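Local atomic coordinates of putative Nitroreductase (Anabaena variabilis ATCC 29413, PDB entry 3EO7), a protein that binds flavin mononucleotide and probably acts as an oxidoreductase of the nitroreductase family. Residues L418-L423 / G483-Q488. Sequence-based numbering, arbitrary orientation.
Sequences LHFLCL and GFFDDQ. With PGR (R-1,2-propanediol), chain R.
Phe485 pushes its ring into the notch between Phe420 and Leu423 at the end of helix 415-421. Leu423 CD2 sits over the centre of one ring face, a CH-pi contact 3.5 Å from the Phe485 centroid. Beyond the other side of that plane lies Phe420, its ring inclined by 33° and CE1 3.7 Å from Phe485 CE2. With CG beside the backbone N (chi1 -70°), Phe485 turns back over the helix end, and its N-H bonds to Leu421 O at 3.0 Å, in the carbonyl plane. Next door, Leu423 CG and CD1 lie against the Gly483 carbonyl, CG 3.4 Å from Gly483 O; the glycine puts no side chain in the way of CD1. This joins a helix C-terminus to the link between strand 477-481 and helix 486-493 in a nitroreductase-family region, beside the flavin site: neighbouring Gly482 and Gln425 both bind FMN, and Cys422 O accepts a bond from Gln425 NE2. An alanine in place of Phe485 would probably open a gap between Leu423 and Phe420, leaving both side chains freer to turn. Farther along, Leu421 CD2 fits against Gln488 CB at 3.6 Å, while Pro21 touches Phe420, Phe485 and Gln488.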
loop_
_atom_site.group_PDB
_atom_site.type_symbol
_atom_site.label_atom_id
_atom_site.label_comp_id
_atom_site.label_asym_id
_atom_site.label_seq_id
_atom_site.Cartn_x
_atom_site.Cartn_y
_atom_site.Cartn_z
ATOM N N LEU A 418 -1.738 3.805 -24.004
ATOM C CA LEU A 418 -2.012 3.367 -22.628
ATOM C C LEU A 418 -2.689 1.995 -22.635
ATOM O O LEU A 418 -2.439 1.152 -21.791
ATOM C CB LEU A 418 -2.861 4.403 -21.913
ATOM C CG LEU A 418 -2.171 5.738 -21.545
ATOM C CD1 LEU A 418 -3.245 6.786 -21.261
ATOM C CD2 LEU A 418 -1.159 5.527 -20.381
ATOM N N HIS A 419 -3.526 1.766 -23.631
ATOM C CA HIS A 419 -4.173 0.490 -23.820
ATOM C C HIS A 419 -3.089 -0.598 -23.919
ATOM O O HIS A 419 -3.153 -1.606 -23.208
ATOM C CB HIS A 419 -5.025 0.581 -25.086
ATOM C CG HIS A 419 -5.889 -0.599 -25.338
ATOM N ND1 HIS A 419 -6.510 -0.797 -26.557
ATOM C CD2 HIS A 419 -6.264 -1.625 -24.550
ATOM C CE1 HIS A 419 -7.219 -1.910 -26.505
ATOM N NE2 HIS A 419 -7.084 -2.436 -25.301
ATOM N N PHE A 420 -2.096 -0.368 -24.774
ATOM C CA PHE A 420 -0.967 -1.282 -24.947
ATOM C C PHE A 420 -0.119 -1.402 -23.691
ATOM O O PHE A 420 0.154 -2.510 -23.218
ATOM C CB PHE A 420 -0.115 -0.814 -26.124
ATOM C CG PHE A 420 1.205 -1.553 -26.292
ATOM C CD1 PHE A 420 1.256 -2.799 -26.874
ATOM C CD2 PHE A 420 2.397 -0.932 -25.929
ATOM C CE1 PHE A 420 2.469 -3.436 -27.039
ATOM C CE2 PHE A 420 3.604 -1.559 -26.108
ATOM C CZ PHE A 420 3.635 -2.801 -26.658
ATOM N N LEU A 421 0.279 -0.249 -23.143
ATOM C CA LEU A 421 1.143 -0.218 -21.980
ATOM C C LEU A 421 0.585 -0.990 -20.772
ATOM O O LEU A 421 1.363 -1.602 -20.037
ATOM C CB LEU A 421 1.512 1.215 -21.561
ATOM C CG LEU A 421 2.381 2.003 -22.568
ATOM C CD1 LEU A 421 2.452 3.458 -22.124
ATOM C CD2 LEU A 421 3.781 1.383 -22.754
ATOM N N CYS A 422 -0.726 -0.941 -20.582
ATOM C CA CYS A 422 -1.395 -1.634 -19.480
ATOM C C CYS A 422 -1.708 -3.098 -19.839
ATOM O O CYS A 422 -2.721 -3.658 -19.414
ATOM C CB CYS A 422 -2.679 -0.908 -19.108
ATOM S SG CYS A 422 -2.384 0.734 -18.402
ATOM N N LEU A 423 -0.826 -3.709 -20.612
ATOM C CA LEU A 423 -0.963 -5.110 -21.072
ATOM C C LEU A 423 -2.267 -5.368 -21.800
ATOM O O LEU A 423 -2.896 -6.411 -21.642
ATOM C CB LEU A 423 -0.720 -6.096 -19.902
ATOM C CG LEU A 423 0.613 -5.946 -19.157
ATOM C CD1 LEU A 423 0.823 -7.085 -18.144
ATOM C CD2 LEU A 423 1.820 -5.868 -20.143
ATOM N N GLY A 483 0.707 -4.811 -13.634
ATOM C CA GLY A 483 1.523 -5.290 -14.743
ATOM C C GLY A 483 1.449 -4.356 -15.937
ATOM O O GLY A 483 0.376 -3.941 -16.368
ATOM N N PHE A 484 2.606 -4.036 -16.491
ATOM C CA PHE A 484 2.699 -3.089 -17.596
ATOM C C PHE A 484 4.016 -3.288 -18.336
ATOM O O PHE A 484 4.907 -4.005 -17.850
ATOM C CB PHE A 484 2.575 -1.645 -17.028
ATOM C CG PHE A 484 3.437 -1.409 -15.816
ATOM C CD1 PHE A 484 4.772 -1.080 -15.955
ATOM C CD2 PHE A 484 2.909 -1.591 -14.526
ATOM C CE1 PHE A 484 5.586 -0.912 -14.819
ATOM C CE2 PHE A 484 3.721 -1.418 -13.398
ATOM C CZ PHE A 484 5.055 -1.086 -13.555
ATOM N N PHE A 485 4.129 -2.695 -19.525
ATOM C CA PHE A 485 5.367 -2.793 -20.286
ATOM C C PHE A 485 6.334 -1.742 -19.759
ATOM O O PHE A 485 6.417 -0.633 -20.291
ATOM C CB PHE A 485 5.091 -2.673 -21.771
ATOM C CG PHE A 485 4.374 -3.869 -22.345
ATOM C CD1 PHE A 485 4.883 -5.148 -22.181
ATOM C CD2 PHE A 485 3.217 -3.705 -23.103
ATOM C CE1 PHE A 485 4.226 -6.249 -22.722
ATOM C CE2 PHE A 485 2.556 -4.806 -23.650
ATOM C CZ PHE A 485 3.050 -6.064 -23.446
ATOM N N ASP A 486 7.112 -2.153 -18.747
ATOM C CA ASP A 486 7.968 -1.248 -17.987
ATOM C C ASP A 486 8.777 -0.248 -18.819
ATOM O O ASP A 486 8.657 0.953 -18.616
ATOM C CB ASP A 486 8.951 -2.058 -17.131
ATOM C CG ASP A 486 8.244 -2.934 -16.074
ATOM O OD1 ASP A 486 7.480 -3.842 -16.501
ATOM O OD2 ASP A 486 8.476 -2.701 -14.854
ATOM N N ASP A 487 9.613 -0.756 -19.705
ATOM C CA ASP A 487 10.540 0.114 -20.436
ATOM C C ASP A 487 9.835 0.985 -21.440
ATOM O O ASP A 487 10.261 2.127 -21.673
ATOM C CB ASP A 487 11.647 -0.701 -21.121
ATOM C CG ASP A 487 12.621 -1.352 -20.126
ATOM O OD1 ASP A 487 12.771 -0.844 -19.002
ATOM O OD2 ASP A 487 13.200 -2.379 -20.493
ATOM N N GLN A 488 8.723 0.500 -21.983
ATOM C CA GLN A 488 8.003 1.229 -23.020
ATOM C C GLN A 488 7.247 2.438 -22.506
ATOM O O GLN A 488 6.937 3.359 -23.264
ATOM C CB GLN A 488 7.079 0.257 -23.777
ATOM C CG GLN A 488 7.818 -0.723 -24.722
ATOM C CD GLN A 488 8.684 -1.760 -24.017
ATOM O OE1 GLN A 488 8.331 -2.258 -22.943
ATOM N NE2 GLN A 488 9.843 -2.078 -24.605
HETATM C C1 PGR R . 13.142 2.446 -18.283
HETATM C C2 PGR R . 13.680 3.234 -19.485
HETATM C C3 PGR R . 14.903 2.549 -20.083
HETATM O O1 PGR R . 13.372 3.187 -17.067
HETATM O O2 PGR R . 12.712 3.364 -20.546
#